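Local coordinates for protein cryptochrome DASH, chloroplastic/mitochondrial (Arabidopsis thaliana, PDB 2J4D) that uses blue light, with FAD and a folate antenna as chromophores, to repair cyclobutane pyrimidine dimers in single-stranded DNA, and may also act as a photoreceptor, at residues 218-221 / 225-228; 380-383 / 387-390; 392-397 / 418-423. All blocks are in the same frame, centred on the assembly; numbering follows the deposited sequence.

Contacts 2 and 3 are neighbours in the FAD-binding domain, with centres 6 Å apart, and both touch the cofactor. They are joined by probable hydrogen bonds between M389 O and R394 NE (2.7 Å) and between G387 O and L421 N (2.8 Å). Contact 2 shapes the turn that brings F388 to the ribityl-phosphate part of FAD, while contact 3 lies against the flavin ring itself and reaches toward the folate antenna through Y423. Contact 1 is remote from this site: its centre is 38 Å from that of contact 2 and 37 Å from that of contact 3, in a surface loop beside the α/β domain.

Contact 1. Residues 218-221 / 225-228; sequences GPTP and DWGD
T220 and W226 meet end against edge: the threonine side chain reaches the far rim of the six-membered ring of the indole, where CZ2 and CH2 lie. The hydroxyl makes the closest approach, with T220 OG1 3.4 Å from W226 CZ2 and near the ring plane, so an electronegative oxygen faces the C-H edge of the ring. T220 CB follows at 3.7 Å from W226 CH2, and T220 CG2 only grazes the same carbon. Because OG1 sits between the backbone N and the carbonyl carbon (chi1 66°), it can also give its hydrogen to the next residue, T220 OG1 to P221 O at 3.0 Å, the donor tilted 26° from the carbonyl plane. That carbonyl oxygen lies obliquely to the indole, farther off. Both segments belong to the long connection between helix 194-204 and strand 245-248, and here it runs along the parallel sheet of the photolyase α/β domain: P219 is bonded through its backbone to I68, W226 likewise to I118, and P221 and W226 both rest on L69. Replacing T220 by alanine removes OG1 and CG2, which would probably open a gap beside W226 CZ2 and leave P221 O without its hydroxyl donor. Beyond this small patch the contact is loose. The two segments bury just 90 Å² between them, and the nearest CA atoms, those of P221 and W226, are 10.9 Å apart. On the exposed side D225 turns its carboxylate back on its own chain in an Asx turn, D225 OD1 accepting from G227 N at 3.0 Å from above the carboxylate plane, while the carbonyl oxygens of D225 and G227 are held by R119 and R106.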
loop_
_atom_site.group_PDB
_atom_site.type_symbol
_atom_site.label_atom_id
_atom_site.label_comp_id
_atom_site.label_asym_id
_atom_site.label_seq_id
_atom_site.Cartn_x
_atom_site.Cartn_y
_atom_site.Cartn_z
ATOM N N GLY A 218 2.023 -9.313 26.697
ATOM C CA GLY A 218 2.111 -10.743 26.939
ATOM C C GLY A 218 1.150 -11.246 28.003
ATOM O O GLY A 218 0.402 -10.467 28.596
ATOM N N PRO A 219 1.170 -12.552 28.293
ATOM C CA PRO A 219 2.037 -13.559 27.683
ATOM C C PRO A 219 1.369 -14.240 26.492
ATOM O O PRO A 219 0.201 -13.990 26.192
ATOM C CB PRO A 219 2.245 -14.540 28.827
ATOM C CG PRO A 219 0.857 -14.603 29.403
ATOM C CD PRO A 219 0.395 -13.143 29.402
ATOM N N THR A 220 2.126 -15.106 25.830
ATOM C CA THR A 220 1.621 -15.878 24.704
ATOM C C THR A 220 1.506 -17.300 25.235
ATOM O O THR A 220 1.955 -17.591 26.344
ATOM C CB THR A 220 2.626 -15.930 23.554
ATOM O OG1 THR A 220 3.783 -16.661 23.986
ATOM C CG2 THR A 220 3.041 -14.526 23.128
ATOM N N PRO A 221 0.890 -18.206 24.460
ATOM C CA PRO A 221 0.796 -19.578 24.964
ATOM C C PRO A 221 2.201 -20.146 24.827
ATOM O O PRO A 221 3.068 -19.515 24.217
ATOM C CB PRO A 221 -0.173 -20.249 23.990
ATOM C CG PRO A 221 -0.996 -19.104 23.470
ATOM C CD PRO A 221 0.037 -18.021 23.274
ATOM N N ASP A 225 7.716 -23.986 18.441
ATOM C CA ASP A 225 8.383 -23.448 17.259
ATOM C C ASP A 225 7.622 -22.258 16.700
ATOM O O ASP A 225 6.539 -22.417 16.126
ATOM C CB ASP A 225 8.512 -24.538 16.190
ATOM C CG ASP A 225 9.217 -24.053 14.936
ATOM O OD1 ASP A 225 9.890 -23.000 14.975
ATOM O OD2 ASP A 225 9.104 -24.740 13.899
ATOM N N TRP A 226 8.194 -21.067 16.871
ATOM C CA TRP A 226 7.564 -19.840 16.395
ATOM C C TRP A 226 7.661 -19.653 14.890
ATOM O O TRP A 226 6.994 -18.784 14.329
ATOM C CB TRP A 226 8.141 -18.623 17.129
ATOM C CG TRP A 226 7.658 -18.552 18.546
ATOM C CD1 TRP A 226 8.243 -19.115 19.648
ATOM C CD2 TRP A 226 6.430 -17.977 18.997
ATOM N NE1 TRP A 226 7.450 -18.931 20.753
ATOM C CE2 TRP A 226 6.330 -18.235 20.382
ATOM C CE3 TRP A 226 5.397 -17.273 18.363
ATOM C CZ2 TRP A 226 5.237 -17.810 21.146
ATOM C CZ3 TRP A 226 4.311 -16.852 19.121
ATOM C CH2 TRP A 226 4.239 -17.123 20.498
ATOM N N GLY A 227 8.491 -20.472 14.247
ATOM C CA GLY A 227 8.645 -20.425 12.803
ATOM C C GLY A 227 9.684 -19.467 12.255
ATOM O O GLY A 227 9.878 -18.375 12.786
ATOM N N ASP A 228 10.359 -19.870 11.185
ATOM C CA ASP A 228 11.356 -19.006 10.566
ATOM C C ASP A 228 10.636 -18.090 9.593
ATOM O O ASP A 228 9.559 -18.428 9.102
ATOM C CB ASP A 228 12.381 -19.808 9.756
ATOM C CG ASP A 228 13.064 -20.885 10.563
ATOM O OD1 ASP A 228 13.156 -20.743 11.802
ATOM O OD2 ASP A 228 13.524 -21.870 9.947
#

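Contact 2. Residues 380-383 / 387-390; sequences MKEL and GFMS. With FAD (flavin-adenine dinucleotide), chain C.
E382 and F388 lie side by side and point the same way, the glutamate running from helix 374-386 along the chain that leaves it. E382 CG stands anti to the backbone N (chi1 -179°) and the rest of the chain is extended, which carries the carboxylate past the F388 carbonyl. CB is the first atom near F388 O, CG comes to 3.4 Å from the same F388 O, and CD lies beside both that oxygen and M389 CA. At the tip the oxygens part company. E382 OE2 sits in the plane of the phenyl ring at its edge, 3.9 Å from F388 CD2. E382 OE1 accepts from Y463 and, at 2.6 Å, apparently from water 1, which in turn takes the S390 N hydrogen at 2.9 Å. The helix closes with G387 N donating to L383 O (2.7 Å), and G387 then turns the chain with positive phi, where a CB would jam against the preceding carbonyl. S390 OG accepts from G393 N, capping the following helix 391-404 and completing a tight link between two helices of the FAD-binding domain. The methionines and L383 make the apolar part of the contact: the M389 chain bends at its last torsion (chi3 -56°), placing CE 3.7 Å from L383 CB and 3.9 Å from M380 SD. The CE1-CZ edge of F388 meets the cofactor, CZ lying 3.4 Å from FAD O5', and its ring also makes a cation-pi contact with R394. The buried carboxylate thus relies on OE1, where Y463 and water 1 would probably help to stabilise its negative charge, the ring edge near OE2 adding at most a weak contribution.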
loop_
_atom_site.group_PDB
_atom_site.type_symbol
_atom_site.label_atom_id
_atom_site.label_comp_id
_atom_site.label_asym_id
_atom_site.label_seq_id
_atom_site.Cartn_x
_atom_site.Cartn_y
_atom_site.Cartn_z
ATOM N N MET A 380 8.478 3.368 -16.464
ATOM C CA MET A 380 8.339 1.915 -16.416
ATOM C C MET A 380 9.617 1.261 -15.901
ATOM O O MET A 380 9.574 0.215 -15.248
ATOM C CB MET A 380 7.973 1.365 -17.798
ATOM C CG MET A 380 6.647 1.902 -18.339
ATOM S SD MET A 380 5.276 1.755 -17.154
ATOM C CE MET A 380 5.148 -0.058 -17.039
ATOM N N LYS A 381 10.760 1.878 -16.185
ATOM C CA LYS A 381 12.020 1.328 -15.707
ATOM C C LYS A 381 12.108 1.588 -14.198
ATOM O O LYS A 381 12.581 0.741 -13.440
ATOM C CB LYS A 381 13.204 1.978 -16.434
ATOM C CG LYS A 381 14.536 1.265 -16.203
ATOM C CD LYS A 381 15.659 1.854 -17.055
ATOM C CE LYS A 381 15.388 1.703 -18.560
ATOM N NZ LYS A 381 15.355 0.286 -19.045
ATOM N N GLU A 382 11.650 2.758 -13.757
ATOM C CA GLU A 382 11.677 3.068 -12.326
ATOM C C GLU A 382 10.874 1.999 -11.585
ATOM O O GLU A 382 11.303 1.462 -10.561
ATOM C CB GLU A 382 11.062 4.448 -12.042
ATOM C CG GLU A 382 11.094 4.801 -10.545
ATOM C CD GLU A 382 10.469 6.144 -10.210
ATOM O OE1 GLU A 382 10.218 6.945 -11.131
ATOM O OE2 GLU A 382 10.238 6.401 -9.010
ATOM N N LEU A 383 9.707 1.687 -12.131
ATOM C CA LEU A 383 8.818 0.692 -11.543
ATOM C C LEU A 383 9.432 -0.704 -11.419
ATOM O O LEU A 383 9.416 -1.292 -10.340
ATOM C CB LEU A 383 7.542 0.599 -12.372
ATOM C CG LEU A 383 6.555 -0.490 -11.943
ATOM C CD1 LEU A 383 6.044 -0.200 -10.520
ATOM C CD2 LEU A 383 5.409 -0.532 -12.929
ATOM N N GLY A 387 10.032 -0.780 -7.714
ATOM C CA GLY A 387 8.727 -1.159 -7.185
ATOM C C GLY A 387 7.898 0.062 -6.810
ATOM O O GLY A 387 6.879 -0.037 -6.118
ATOM N N PHE A 388 8.341 1.231 -7.262
ATOM C CA PHE A 388 7.630 2.476 -6.986
ATOM C C PHE A 388 7.598 3.344 -8.242
ATOM O O PHE A 388 8.449 3.204 -9.123
ATOM C CB PHE A 388 8.331 3.251 -5.859
ATOM C CG PHE A 388 7.595 4.494 -5.418
ATOM C CD1 PHE A 388 6.605 4.422 -4.443
ATOM C CD2 PHE A 388 7.875 5.734 -5.994
ATOM C CE1 PHE A 388 5.896 5.563 -4.045
ATOM C CE2 PHE A 388 7.170 6.886 -5.601
ATOM C CZ PHE A 388 6.177 6.795 -4.624
ATOM N N MET A 389 6.597 4.216 -8.328
ATOM C CA MET A 389 6.466 5.158 -9.438
ATOM C C MET A 389 5.726 6.352 -8.860
ATOM O O MET A 389 4.821 6.175 -8.035
ATOM C CB MET A 389 5.661 4.568 -10.601
ATOM C CG MET A 389 5.657 5.466 -11.849
ATOM S SD MET A 389 4.601 4.905 -13.201
ATOM C CE MET A 389 5.250 3.229 -13.501
ATOM N N SER A 390 6.115 7.561 -9.266
ATOM C CA SER A 390 5.458 8.769 -8.763
ATOM C C SER A 390 4.007 8.766 -9.214
ATOM O O SER A 390 3.667 8.140 -10.219
ATOM C CB SER A 390 6.130 10.041 -9.301
ATOM O OG SER A 390 5.922 10.162 -10.697
HETATM P PA FAD C . 1.705 11.270 -1.561
HETATM O O1A FAD C . 2.723 11.567 -0.533
HETATM O O2A FAD C . 1.422 12.259 -2.627
HETATM O O5B FAD C . 0.299 10.929 -0.856
HETATM C C5B FAD C . 0.248 10.527 0.531
HETATM C C4B FAD C . -0.623 9.271 0.633
HETATM O O4B FAD C . -1.920 9.578 0.123
HETATM C C3B FAD C . -0.137 8.078 -0.183
HETATM O O3B FAD C . 0.906 7.364 0.459
HETATM C C2B FAD C . -1.412 7.314 -0.362
HETATM O O2B FAD C . -1.718 6.409 0.676
HETATM C C1B FAD C . -2.461 8.425 -0.543
HETATM N N9A FAD C . -2.761 8.790 -1.944
HETATM C C8A FAD C . -2.231 9.832 -2.679
HETATM N N7A FAD C . -2.720 9.889 -3.910
HETATM C C5A FAD C . -3.613 8.842 -3.981
HETATM C C6A FAD C . -4.443 8.373 -5.027
HETATM N N6A FAD C . -4.528 8.932 -6.227
HETATM N N1A FAD C . -5.229 7.264 -4.764
HETATM C C2A FAD C . -5.173 6.652 -3.535
HETATM N N3A FAD C . -4.402 7.049 -2.494
HETATM C C4A FAD C . -3.633 8.137 -2.770
HETATM N N1 FAD C . -1.577 3.994 -4.434
HETATM C C2 FAD C . -1.454 2.925 -3.572
HETATM O O2 FAD C . -1.356 3.094 -2.370
HETATM N N3 FAD C . -1.443 1.631 -4.114
HETATM C C4 FAD C . -1.546 1.355 -5.476
HETATM O O4 FAD C . -1.526 0.184 -5.895
HETATM C C4X FAD C . -1.671 2.459 -6.355
HETATM N N5 FAD C . -1.778 2.277 -7.743
HETATM C C5X FAD C . -2.015 3.361 -8.591
HETATM C C6 FAD C . -2.243 3.162 -9.959
HETATM C C7 FAD C . -2.485 4.236 -10.846
HETATM C C7M FAD C . -2.726 3.953 -12.309
HETATM C C8 FAD C . -2.493 5.576 -10.313
HETATM C C8M FAD C . -2.742 6.793 -11.189
HETATM C C9 FAD C . -2.266 5.788 -8.939
HETATM C C9A FAD C . -2.024 4.697 -8.052
HETATM N N10 FAD C . -1.789 4.882 -6.657
HETATM C C10 FAD C . -1.681 3.769 -5.794
HETATM C "C1'" FAD C . -2.047 6.216 -6.023
HETATM C "C2'" FAD C . -0.844 7.173 -5.901
HETATM O "O2'" FAD C . -0.200 7.296 -7.158
HETATM C "C3'" FAD C . 0.142 6.637 -4.866
HETATM O "O3'" FAD C . -0.511 6.437 -3.597
HETATM C "C4'" FAD C . 1.339 7.562 -4.580
HETATM O "O4'" FAD C . 2.114 7.753 -5.766
HETATM C "C5'" FAD C . 2.201 6.935 -3.493
HETATM O "O5'" FAD C . 3.307 7.789 -3.194
HETATM P P FAD C . 3.359 8.845 -2.023
HETATM O O1P FAD C . 3.180 8.063 -0.789
HETATM O O2P FAD C . 4.642 9.594 -2.108
HETATM O O3P FAD C . 2.233 9.932 -2.292
HETATM O O HOH W 1 8.054 8.311 -11.307
#

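Contact 3. Residues 392-397 / 418-423; sequences RGRQIV and TCLLDY. With FAD (flavin-adenine dinucleotide), chain C.
R394 and D422 form an end-on, two-pronged salt bridge alongside the flavin, the arginine-aspartate pair familiar from the FAD site of photolyases and cryptochromes. The side chains come from opposite directions, R394 from helix 391-404 and D422 from the type I turn L420-Y423 that follows helix 409-419. R394 NH2 meets the syn lone pair of D422 OD2 at 2.7 Å, nearly straight at 166°, and R394 NH1 reaches D422 OD1 at 3.1 Å. The guanidinium and carboxylate planes are 30° apart, yet both acceptors stay close to the guanidinium plane. That group is sandwiched: FAD C3' lies over the centre of one face, while L420 CD2 covers the opposite face 3.5 Å above the plane. Second partners steady the pair, M389 O accepting from R394 NE and S289 OG bonding to D422 OD2. The extended arginine chain passes along the isoalloxazine, with R394 CB 3.6 Å from FAD C8. FAD N5 lies in plane at the guanidinium edge, and R394 NH1 stands over the flavin face, 3.2 Å from FAD C4X. Meanwhile the aspartate backbone reads the pyrimidine end of the flavin: FAD N3 donates to D422 O at 2.8 Å, bent to 139°.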
loop_
_atom_site.group_PDB
_atom_site.type_symbol
_atom_site.label_atom_id
_atom_site.label_comp_id
_atom_site.label_asym_id
_atom_site.label_seq_id
_atom_site.Cartn_x
_atom_site.Cartn_y
_atom_site.Cartn_z
ATOM N N ARG A 392 2.376 11.163 -10.548
ATOM C CA ARG A 392 2.319 11.795 -11.867
ATOM C C ARG A 392 2.675 10.760 -12.941
ATOM O O ARG A 392 2.000 10.648 -13.959
ATOM C CB ARG A 392 3.292 12.983 -11.907
ATOM C CG ARG A 392 3.488 13.640 -13.272
ATOM C CD ARG A 392 2.179 14.116 -13.878
ATOM N NE ARG A 392 1.339 14.797 -12.895
ATOM C CZ ARG A 392 0.160 15.345 -13.177
ATOM N NH1 ARG A 392 -0.312 15.297 -14.416
ATOM N NH2 ARG A 392 -0.559 15.925 -12.219
ATOM N N GLY A 393 3.729 9.989 -12.696
ATOM C CA GLY A 393 4.132 8.976 -13.655
ATOM C C GLY A 393 3.073 7.912 -13.880
ATOM O O GLY A 393 2.824 7.504 -15.021
ATOM N N ARG A 394 2.441 7.458 -12.798
ATOM C CA ARG A 394 1.411 6.433 -12.909
ATOM C C ARG A 394 0.239 6.912 -13.757
ATOM O O ARG A 394 -0.313 6.152 -14.550
ATOM C CB ARG A 394 0.899 6.028 -11.520
ATOM C CG ARG A 394 1.970 5.485 -10.604
ATOM C CD ARG A 394 1.387 4.949 -9.278
ATOM N NE ARG A 394 2.394 4.974 -8.220
ATOM C CZ ARG A 394 2.360 4.234 -7.117
ATOM N NH1 ARG A 394 1.360 3.383 -6.913
ATOM N NH2 ARG A 394 3.324 4.360 -6.206
ATOM N N GLN A 395 -0.164 8.166 -13.578
ATOM C CA GLN A 395 -1.270 8.691 -14.366
ATOM C C GLN A 395 -0.879 8.734 -15.850
ATOM O O GLN A 395 -1.675 8.397 -16.728
ATOM C CB GLN A 395 -1.641 10.101 -13.900
ATOM C CG GLN A 395 -2.099 10.188 -12.451
ATOM C CD GLN A 395 -2.584 11.576 -12.102
ATOM O OE1 GLN A 395 -3.656 11.994 -12.532
ATOM N NE2 GLN A 395 -1.787 12.308 -11.335
ATOM N N ILE A 396 0.350 9.158 -16.119
ATOM C CA ILE A 396 0.839 9.254 -17.489
ATOM C C ILE A 396 0.959 7.894 -18.180
ATOM O O ILE A 396 0.407 7.700 -19.269
ATOM C CB ILE A 396 2.206 9.979 -17.528
ATOM C CG1 ILE A 396 2.044 11.411 -17.010
ATOM C CG2 ILE A 396 2.749 10.000 -18.950
ATOM C CD1 ILE A 396 3.347 12.145 -16.807
ATOM N N VAL A 397 1.654 6.940 -17.556
ATOM C CA VAL A 397 1.814 5.630 -18.187
ATOM C C VAL A 397 0.480 4.918 -18.361
ATOM O O VAL A 397 0.316 4.115 -19.282
ATOM C CB VAL A 397 2.810 4.707 -17.419
ATOM C CG1 VAL A 397 4.169 5.368 -17.367
ATOM C CG2 VAL A 397 2.305 4.393 -16.003
ATOM N N THR A 418 1.805 -6.674 -9.921
ATOM C CA THR A 418 3.005 -7.469 -9.743
ATOM C C THR A 418 4.145 -6.658 -9.130
ATOM O O THR A 418 4.799 -7.096 -8.179
ATOM C CB THR A 418 3.528 -8.018 -11.092
ATOM O OG1 THR A 418 2.578 -8.933 -11.649
ATOM C CG2 THR A 418 4.848 -8.731 -10.890
ATOM N N CYS A 419 4.364 -5.465 -9.677
ATOM C CA CYS A 419 5.493 -4.617 -9.291
ATOM C C CYS A 419 5.471 -3.670 -8.101
ATOM O O CYS A 419 6.500 -3.503 -7.443
ATOM C CB CYS A 419 5.937 -3.787 -10.503
ATOM S SG CYS A 419 6.392 -4.726 -11.972
ATOM N N LEU A 420 4.331 -3.044 -7.830
ATOM C CA LEU A 420 4.239 -2.057 -6.759
ATOM C C LEU A 420 4.416 -2.501 -5.323
ATOM O O LEU A 420 3.710 -3.380 -4.851
ATOM C CB LEU A 420 2.905 -1.317 -6.843
ATOM C CG LEU A 420 2.715 -0.385 -8.038
ATOM C CD1 LEU A 420 1.263 0.087 -8.084
ATOM C CD2 LEU A 420 3.668 0.803 -7.914
ATOM N N LEU A 421 5.351 -1.866 -4.619
ATOM C CA LEU A 421 5.542 -2.169 -3.206
ATOM C C LEU A 421 4.247 -1.782 -2.489
ATOM O O LEU A 421 3.824 -2.456 -1.551
ATOM C CB LEU A 421 6.678 -1.338 -2.610
ATOM C CG LEU A 421 8.078 -1.521 -3.197
ATOM C CD1 LEU A 421 9.067 -0.732 -2.360
ATOM C CD2 LEU A 421 8.451 -2.988 -3.200
ATOM N N ASP A 422 3.624 -0.693 -2.939
ATOM C CA ASP A 422 2.397 -0.219 -2.311
ATOM C C ASP A 422 1.122 -0.770 -2.915
ATOM O O ASP A 422 0.036 -0.234 -2.674
ATOM C CB ASP A 422 2.326 1.321 -2.319
ATOM C CG ASP A 422 2.375 1.926 -3.723
ATOM O OD1 ASP A 422 1.854 1.315 -4.684
ATOM O OD2 ASP A 422 2.919 3.046 -3.859
ATOM N N TYR A 423 1.232 -1.849 -3.676
ATOM C CA TYR A 423 0.045 -2.405 -4.300
ATOM C C TYR A 423 -1.073 -2.596 -3.298
ATOM O O TYR A 423 -0.888 -3.218 -2.253
ATOM C CB TYR A 423 0.317 -3.751 -4.955
ATOM C CG TYR A 423 -0.977 -4.428 -5.359
ATOM C CD1 TYR A 423 -1.794 -3.871 -6.347
ATOM C CD2 TYR A 423 -1.411 -5.592 -4.721
ATOM C CE1 TYR A 423 -3.013 -4.453 -6.693
ATOM C CE2 TYR A 423 -2.634 -6.185 -5.056
ATOM C CZ TYR A 423 -3.425 -5.608 -6.044
ATOM O OH TYR A 423 -4.627 -6.179 -6.392
HETATM P PA FAD C . 1.705 11.270 -1.561
HETATM O O1A FAD C . 2.723 11.567 -0.533
HETATM O O2A FAD C . 1.422 12.259 -2.627
HETATM O O5B FAD C . 0.299 10.929 -0.856
HETATM C C5B FAD C . 0.248 10.527 0.531
HETATM C C4B FAD C . -0.623 9.271 0.633
HETATM O O4B FAD C . -1.920 9.578 0.123
HETATM C C3B FAD C . -0.137 8.078 -0.183
HETATM O O3B FAD C . 0.906 7.364 0.459
HETATM C C2B FAD C . -1.412 7.314 -0.362
HETATM O O2B FAD C . -1.718 6.409 0.676
HETATM C C1B FAD C . -2.461 8.425 -0.543
HETATM N N9A FAD C . -2.761 8.790 -1.944
HETATM C C8A FAD C . -2.231 9.832 -2.679
HETATM N N7A FAD C . -2.720 9.889 -3.910
HETATM C C5A FAD C . -3.613 8.842 -3.981
HETATM C C6A FAD C . -4.443 8.373 -5.027
HETATM N N6A FAD C . -4.528 8.932 -6.227
HETATM N N1A FAD C . -5.229 7.264 -4.764
HETATM C C2A FAD C . -5.173 6.652 -3.535
HETATM N N3A FAD C . -4.402 7.049 -2.494
HETATM C C4A FAD C . -3.633 8.137 -2.770
HETATM N N1 FAD C . -1.577 3.994 -4.434
HETATM C C2 FAD C . -1.454 2.925 -3.572
HETATM O O2 FAD C . -1.356 3.094 -2.370
HETATM N N3 FAD C . -1.443 1.631 -4.114
HETATM C C4 FAD C . -1.546 1.355 -5.476
HETATM O O4 FAD C . -1.526 0.184 -5.895
HETATM C C4X FAD C . -1.671 2.459 -6.355
HETATM N N5 FAD C . -1.778 2.277 -7.743
HETATM C C5X FAD C . -2.015 3.361 -8.591
HETATM C C6 FAD C . -2.243 3.162 -9.959
HETATM C C7 FAD C . -2.485 4.236 -10.846
HETATM C C7M FAD C . -2.726 3.953 -12.309
HETATM C C8 FAD C . -2.493 5.576 -10.313
HETATM C C8M FAD C . -2.742 6.793 -11.189
HETATM C C9 FAD C . -2.266 5.788 -8.939
HETATM C C9A FAD C . -2.024 4.697 -8.052
HETATM N N10 FAD C . -1.789 4.882 -6.657
HETATM C C10 FAD C . -1.681 3.769 -5.794
HETATM C "C1'" FAD C . -2.047 6.216 -6.023
HETATM C "C2'" FAD C . -0.844 7.173 -5.901
HETATM O "O2'" FAD C . -0.200 7.296 -7.158
HETATM C "C3'" FAD C . 0.142 6.637 -4.866
HETATM O "O3'" FAD C . -0.511 6.437 -3.597
HETATM C "C4'" FAD C . 1.339 7.562 -4.580
HETATM O "O4'" FAD C . 2.114 7.753 -5.766
HETATM C "C5'" FAD C . 2.201 6.935 -3.493
HETATM O "O5'" FAD C . 3.307 7.789 -3.194
HETATM P P FAD C . 3.359 8.845 -2.023
HETATM O O1P FAD C . 3.180 8.063 -0.789
HETATM O O2P FAD C . 4.642 9.594 -2.108
HETATM O O3P FAD C . 2.233 9.932 -2.292
#